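Local atomic coordinates of HydG protein (Carboxydothermus hydrogenoformans, PDB entry 4RTB), a protein that is an [FeFe]-hydrogenase maturase of the radical S-adenosylmethionine family, probably making carbon monoxide and cyanide with the help of iron-sulfur chemistry. Residues 85-99 with 335-347. Residues are numbered along the deposited sequence; the frame is centred on the assembly and turned at random.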
loop_
_atom_site.group_PDB
_atom_site.type_symbol
_atom_site.label_atom_id
_atom_site.label_comp_id
_atom_site.label_asym_id
_atom_site.label_seq_id
_atom_site.Cartn_x
_atom_site.Cartn_y
_atom_site.Cartn_z
ATOM N N ARG A 85 1.629 7.391 16.247
ATOM C CA ARG A 85 1.435 8.755 15.761
ATOM C C ARG A 85 2.728 9.553 15.866
ATOM O O ARG A 85 3.048 10.358 14.981
ATOM C CB ARG A 85 0.317 9.465 16.537
ATOM C CG ARG A 85 -1.037 8.760 16.498
ATOM C CD ARG A 85 -2.157 9.617 17.093
ATOM N NE ARG A 85 -3.457 8.958 16.961
ATOM C CZ ARG A 85 -4.313 8.766 17.959
ATOM N NH1 ARG A 85 -4.025 9.193 19.182
ATOM N NH2 ARG A 85 -5.466 8.148 17.732
ATOM N N LYS A 86 3.473 9.329 16.946
ATOM C CA LYS A 86 4.718 10.063 17.141
ATOM C C LYS A 86 5.725 9.723 16.046
ATOM O O LYS A 86 6.363 10.611 15.480
ATOM C CB LYS A 86 5.316 9.777 18.519
ATOM C CG LYS A 86 6.316 10.829 18.967
ATOM C CD LYS A 86 6.000 11.332 20.365
ATOM C CE LYS A 86 6.613 10.432 21.419
ATOM N NZ LYS A 86 8.099 10.508 21.395
ATOM N N VAL A 87 5.845 8.434 15.743
ATOM C CA VAL A 87 6.756 7.951 14.710
ATOM C C VAL A 87 6.364 8.434 13.311
ATOM O O VAL A 87 7.210 8.930 12.545
ATOM C CB VAL A 87 6.811 6.411 14.718
ATOM C CG1 VAL A 87 7.553 5.888 13.501
ATOM C CG2 VAL A 87 7.452 5.912 16.006
ATOM N N LYS A 88 5.081 8.288 12.986
ATOM C CA LYS A 88 4.569 8.730 11.694
ATOM C C LYS A 88 4.823 10.220 11.511
ATOM O O LYS A 88 5.197 10.661 10.422
ATOM C CB LYS A 88 3.075 8.419 11.562
ATOM C CG LYS A 88 2.534 8.538 10.137
ATOM C CD LYS A 88 2.003 9.934 9.841
ATOM C CE LYS A 88 1.884 10.177 8.343
ATOM N NZ LYS A 88 1.019 9.170 7.676
ATOM N N GLU A 89 4.624 10.991 12.577
ATOM C CA GLU A 89 4.896 12.425 12.535
ATOM C C GLU A 89 6.387 12.711 12.362
ATOM O O GLU A 89 6.771 13.596 11.598
ATOM C CB GLU A 89 4.378 13.105 13.805
ATOM C CG GLU A 89 3.077 13.877 13.627
ATOM N N GLU A 90 7.220 11.952 13.070
ATOM C CA GLU A 90 8.662 12.175 13.062
ATOM C C GLU A 90 9.293 11.908 11.698
ATOM O O GLU A 90 10.208 12.625 11.289
ATOM C CB GLU A 90 9.341 11.310 14.129
ATOM C CG GLU A 90 9.609 12.041 15.438
ATOM C CD GLU A 90 9.682 11.108 16.635
ATOM O OE1 GLU A 90 9.698 9.875 16.433
ATOM O OE2 GLU A 90 9.717 11.609 17.779
ATOM N N ILE A 91 8.815 10.889 10.990
ATOM C CA ILE A 91 9.426 10.556 9.704
ATOM C C ILE A 91 8.681 11.148 8.504
ATOM O O ILE A 91 9.299 11.668 7.572
ATOM C CB ILE A 91 9.539 9.029 9.518
ATOM C CG1 ILE A 91 10.593 8.464 10.471
ATOM C CG2 ILE A 91 9.913 8.683 8.082
ATOM C CD1 ILE A 91 10.053 7.454 11.449
ATOM N N TYR A 92 7.356 11.083 8.532
ATOM C CA TYR A 92 6.563 11.467 7.370
ATOM C C TYR A 92 5.897 12.828 7.516
ATOM O O TYR A 92 5.579 13.478 6.518
ATOM C CB TYR A 92 5.504 10.400 7.091
ATOM C CG TYR A 92 6.087 9.067 6.684
ATOM C CD1 TYR A 92 6.382 8.799 5.356
ATOM C CD2 TYR A 92 6.344 8.082 7.627
ATOM C CE1 TYR A 92 6.917 7.584 4.976
ATOM C CE2 TYR A 92 6.879 6.862 7.257
ATOM C CZ TYR A 92 7.162 6.618 5.930
ATOM O OH TYR A 92 7.693 5.406 5.552
ATOM N N GLY A 93 5.692 13.257 8.757
ATOM C CA GLY A 93 4.991 14.499 9.014
ATOM C C GLY A 93 3.510 14.351 8.734
ATOM O O GLY A 93 2.926 13.293 8.972
ATOM N N LYS A 94 2.899 15.412 8.221
ATOM C CA LYS A 94 1.476 15.390 7.911
ATOM C C LYS A 94 1.251 15.000 6.453
ATOM O O LYS A 94 0.212 15.306 5.869
ATOM C CB LYS A 94 0.846 16.753 8.210
ATOM C CG LYS A 94 0.680 17.052 9.696
ATOM C CD LYS A 94 -0.217 16.017 10.355
ATOM C CE LYS A 94 -0.638 16.429 11.755
ATOM N NZ LYS A 94 -1.453 15.360 12.401
ATOM N N ARG A 95 2.228 14.305 5.878
ATOM C CA ARG A 95 2.220 13.997 4.453
ATOM C C ARG A 95 1.524 12.680 4.125
ATOM O O ARG A 95 1.850 11.633 4.687
ATOM C CB ARG A 95 3.652 13.958 3.922
ATOM C CG ARG A 95 3.749 13.960 2.414
ATOM C CD ARG A 95 5.159 13.654 1.956
ATOM N NE ARG A 95 5.557 12.303 2.334
ATOM C CZ ARG A 95 6.059 11.409 1.490
ATOM N NH1 ARG A 95 6.235 11.721 0.213
ATOM N NH2 ARG A 95 6.390 10.202 1.926
ATOM N N ILE A 96 0.567 12.741 3.208
ATOM C CA ILE A 96 -0.094 11.541 2.714
ATOM C C ILE A 96 -0.035 11.517 1.185
ATOM O O ILE A 96 -0.423 12.479 0.519
ATOM C CB ILE A 96 -1.557 11.456 3.205
ATOM C CG1 ILE A 96 -2.273 10.262 2.568
ATOM C CG2 ILE A 96 -2.303 12.764 2.940
ATOM C CD1 ILE A 96 -1.770 8.925 3.062
ATOM N N VAL A 97 0.479 10.423 0.634
ATOM C CA VAL A 97 0.666 10.323 -0.807
ATOM C C VAL A 97 -0.549 9.683 -1.466
ATOM O O VAL A 97 -1.064 8.671 -0.988
ATOM C CB VAL A 97 1.925 9.516 -1.151
ATOM C CG1 VAL A 97 2.185 9.554 -2.645
ATOM C CG2 VAL A 97 3.120 10.062 -0.386
ATOM N N LEU A 98 -1.008 10.279 -2.562
ATOM C CA LEU A 98 -2.197 9.790 -3.247
ATOM C C LEU A 98 -1.869 9.182 -4.610
ATOM O O LEU A 98 -1.049 9.712 -5.368
ATOM C CB LEU A 98 -3.219 10.917 -3.414
ATOM C CG LEU A 98 -3.674 11.633 -2.140
ATOM C CD1 LEU A 98 -4.878 12.514 -2.436
ATOM C CD2 LEU A 98 -3.983 10.648 -1.020
ATOM N N PHE A 99 -2.515 8.059 -4.906
ATOM C CA PHE A 99 -2.372 7.403 -6.197
ATOM C C PHE A 99 -3.704 6.810 -6.631
ATOM O O PHE A 99 -4.619 6.648 -5.821
ATOM C CB PHE A 99 -1.304 6.310 -6.138
ATOM C CG PHE A 99 -1.732 5.083 -5.382
ATOM C CD1 PHE A 99 -1.643 5.041 -4.000
ATOM C CD2 PHE A 99 -2.215 3.967 -6.053
ATOM C CE1 PHE A 99 -2.037 3.913 -3.299
ATOM C CE2 PHE A 99 -2.609 2.839 -5.357
ATOM C CZ PHE A 99 -2.520 2.812 -3.980
ATOM N N GLU A 335 -7.810 8.374 10.474
ATOM C CA GLU A 335 -7.232 7.872 11.720
ATOM C C GLU A 335 -6.033 6.984 11.392
ATOM O O GLU A 335 -4.983 7.073 12.032
ATOM C CB GLU A 335 -8.263 7.092 12.546
ATOM C CG GLU A 335 -8.637 7.758 13.871
ATOM C CD GLU A 335 -9.037 6.762 14.951
ATOM O OE1 GLU A 335 -10.064 6.068 14.784
ATOM O OE2 GLU A 335 -8.319 6.674 15.972
ATOM N N LEU A 336 -6.195 6.135 10.381
ATOM C CA LEU A 336 -5.123 5.261 9.927
ATOM C C LEU A 336 -3.978 6.090 9.358
ATOM O O LEU A 336 -2.809 5.745 9.537
ATOM C CB LEU A 336 -5.639 4.265 8.886
ATOM C CG LEU A 336 -6.736 3.317 9.378
ATOM C CD1 LEU A 336 -7.329 2.522 8.226
ATOM C CD2 LEU A 336 -6.206 2.389 10.461
ATOM N N VAL A 337 -4.312 7.184 8.678
ATOM C CA VAL A 337 -3.277 8.099 8.209
ATOM C C VAL A 337 -2.530 8.690 9.412
ATOM O O VAL A 337 -1.304 8.809 9.385
ATOM C CB VAL A 337 -3.856 9.230 7.326
ATOM C CG1 VAL A 337 -2.767 10.213 6.935
ATOM C CG2 VAL A 337 -4.516 8.646 6.082
ATOM N N GLU A 338 -3.269 9.036 10.467
ATOM C CA GLU A 338 -2.662 9.516 11.714
ATOM C C GLU A 338 -1.704 8.487 12.321
ATOM O O GLU A 338 -0.646 8.847 12.845
ATOM C CB GLU A 338 -3.743 9.868 12.750
ATOM C CG GLU A 338 -4.254 11.308 12.723
ATOM C CD GLU A 338 -5.434 11.531 13.667
ATOM O OE1 GLU A 338 -5.287 11.305 14.889
ATOM O OE2 GLU A 338 -6.515 11.932 13.182
ATOM N N LEU A 339 -2.079 7.212 12.246
ATOM C CA LEU A 339 -1.362 6.166 12.973
ATOM C C LEU A 339 -0.218 5.485 12.211
ATOM O O LEU A 339 0.525 4.700 12.801
ATOM C CB LEU A 339 -2.347 5.094 13.443
ATOM C CG LEU A 339 -2.872 5.237 14.872
ATOM C CD1 LEU A 339 -3.890 6.357 14.970
ATOM C CD2 LEU A 339 -3.462 3.928 15.361
ATOM N N GLY A 340 -0.067 5.761 10.917
ATOM C CA GLY A 340 1.062 5.202 10.191
ATOM C C GLY A 340 1.009 5.168 8.673
ATOM O O GLY A 340 2.049 5.193 8.013
ATOM N N VAL A 341 -0.198 5.091 8.123
ATOM C CA VAL A 341 -0.397 5.034 6.677
ATOM C C VAL A 341 0.244 6.227 5.971
ATOM O O VAL A 341 0.040 7.371 6.371
ATOM C CB VAL A 341 -1.899 4.981 6.332
ATOM C CG1 VAL A 341 -2.128 5.217 4.848
ATOM C CG2 VAL A 341 -2.499 3.656 6.777
ATOM N N SER A 342 1.020 5.961 4.925
ATOM C CA SER A 342 1.704 7.027 4.199
ATOM C C SER A 342 1.260 7.113 2.741
ATOM O O SER A 342 1.580 8.080 2.047
ATOM C CB SER A 342 3.219 6.830 4.272
ATOM O OG SER A 342 3.591 5.560 3.769
ATOM N N GLN A 343 0.528 6.101 2.281
ATOM C CA GLN A 343 0.020 6.080 0.910
ATOM C C GLN A 343 -1.448 5.671 0.853
ATOM O O GLN A 343 -1.904 4.840 1.639
ATOM C CB GLN A 343 0.849 5.138 0.037
ATOM C CG GLN A 343 1.890 5.839 -0.815
ATOM C CD GLN A 343 2.362 4.983 -1.975
ATOM O OE1 GLN A 343 1.665 4.843 -2.981
ATOM N NE2 GLN A 343 3.549 4.405 -1.839
ATOM N N MET A 344 -2.175 6.240 -0.103
ATOM C CA MET A 344 -3.621 6.069 -0.161
ATOM C C MET A 344 -4.177 6.041 -1.580
ATOM O O MET A 344 -3.683 6.738 -2.465
ATOM C CB MET A 344 -4.298 7.194 0.609
ATOM C CG MET A 344 -5.006 6.765 1.868
ATOM S SD MET A 344 -5.740 8.219 2.619
ATOM C CE MET A 344 -6.614 8.896 1.206
ATOM N N SER A 345 -5.222 5.245 -1.781
ATOM C CA SER A 345 -5.927 5.219 -3.056
ATOM C C SER A 345 -7.147 6.131 -2.991
ATOM O O SER A 345 -8.087 5.872 -2.239
ATOM C CB SER A 345 -6.348 3.794 -3.414
ATOM O OG SER A 345 -7.361 3.330 -2.540
ATOM N N ALA A 346 -7.125 7.202 -3.776
ATOM C CA ALA A 346 -8.217 8.161 -3.775
ATOM C C ALA A 346 -8.941 8.174 -5.111
ATOM O O ALA A 346 -8.311 8.107 -6.168
ATOM C CB ALA A 346 -7.701 9.547 -3.444
ATOM N N ALA A 347 -10.266 8.262 -5.053
ATOM C CA ALA A 347 -11.110 8.288 -6.248
ATOM C C ALA A 347 -10.858 7.063 -7.124
ATOM O O ALA A 347 -11.010 7.110 -8.347
ATOM C CB ALA A 347 -10.879 9.562 -7.039
#
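Val97 O is gripped by two neighbouring groups of the facing strand: Met344 N donates a hydrogen bond of 2.8 Å, arriving nearly along the C=O axis (175° at the oxygen), and Gln343 CA adds a C-H...O contact at 3.4 Å. The ladder continues on both sides, with Val97 N bonded to Ser342 O and Phe99 N to Met344 O, and ends in a longer bond from Ala346 N to Phe99 O. Val97-Gln343, Leu98-Met344 and Phe99-Ser345 form parallel bridges. Strand 343-345, the eighth of the parallel series that starts with 95-105, pairs back with it, consistent with closure of a TIM-type barrel, as in related radical SAM enzymes; strand 388-390 pairs with 95-105 as well. On the face carrying Val97 and Phe99, the aromatic ring has one face against Ser345, with CZ 4.0 Å from Ser345 CB, and stands at 82° to the Gln343 amide. On the face of Leu98 and Met344, Leu98 CD2 lies beside Met344 CB, which Ile96 CD1 reaches at 3.9 Å. Ser342 CB makes a CH-pi contact over one face of the Tyr92 ring, 4.1 Å from its centroid, while Ser342 OG accepts a hydrogen bond from Ile322 N. Lys88 reaches from helix 74-91 to helix 330-339: CG, anti to the backbone N (chi1 -166°), packs on Gly340 CA, and bends at chi2 and chi4 bring NZ to Val337 O, a 2.9 Å hydrogen bond in the last turn of helix 330-339. A leucine in place of Lys88 would probably leave this buried carbonyl without its ammonium donor. Farther out, Arg85 NE and NH2 touch Leu339 CD1, the side chains crossing obliquely. The guanidinium edge meets Glu335 in a long salt bridge, 3.7 Å from NH2 to OE2; Glu338 OE1 makes a second long ion pair with Arg85 NE, well out of the guanidinium plane, through charge alone.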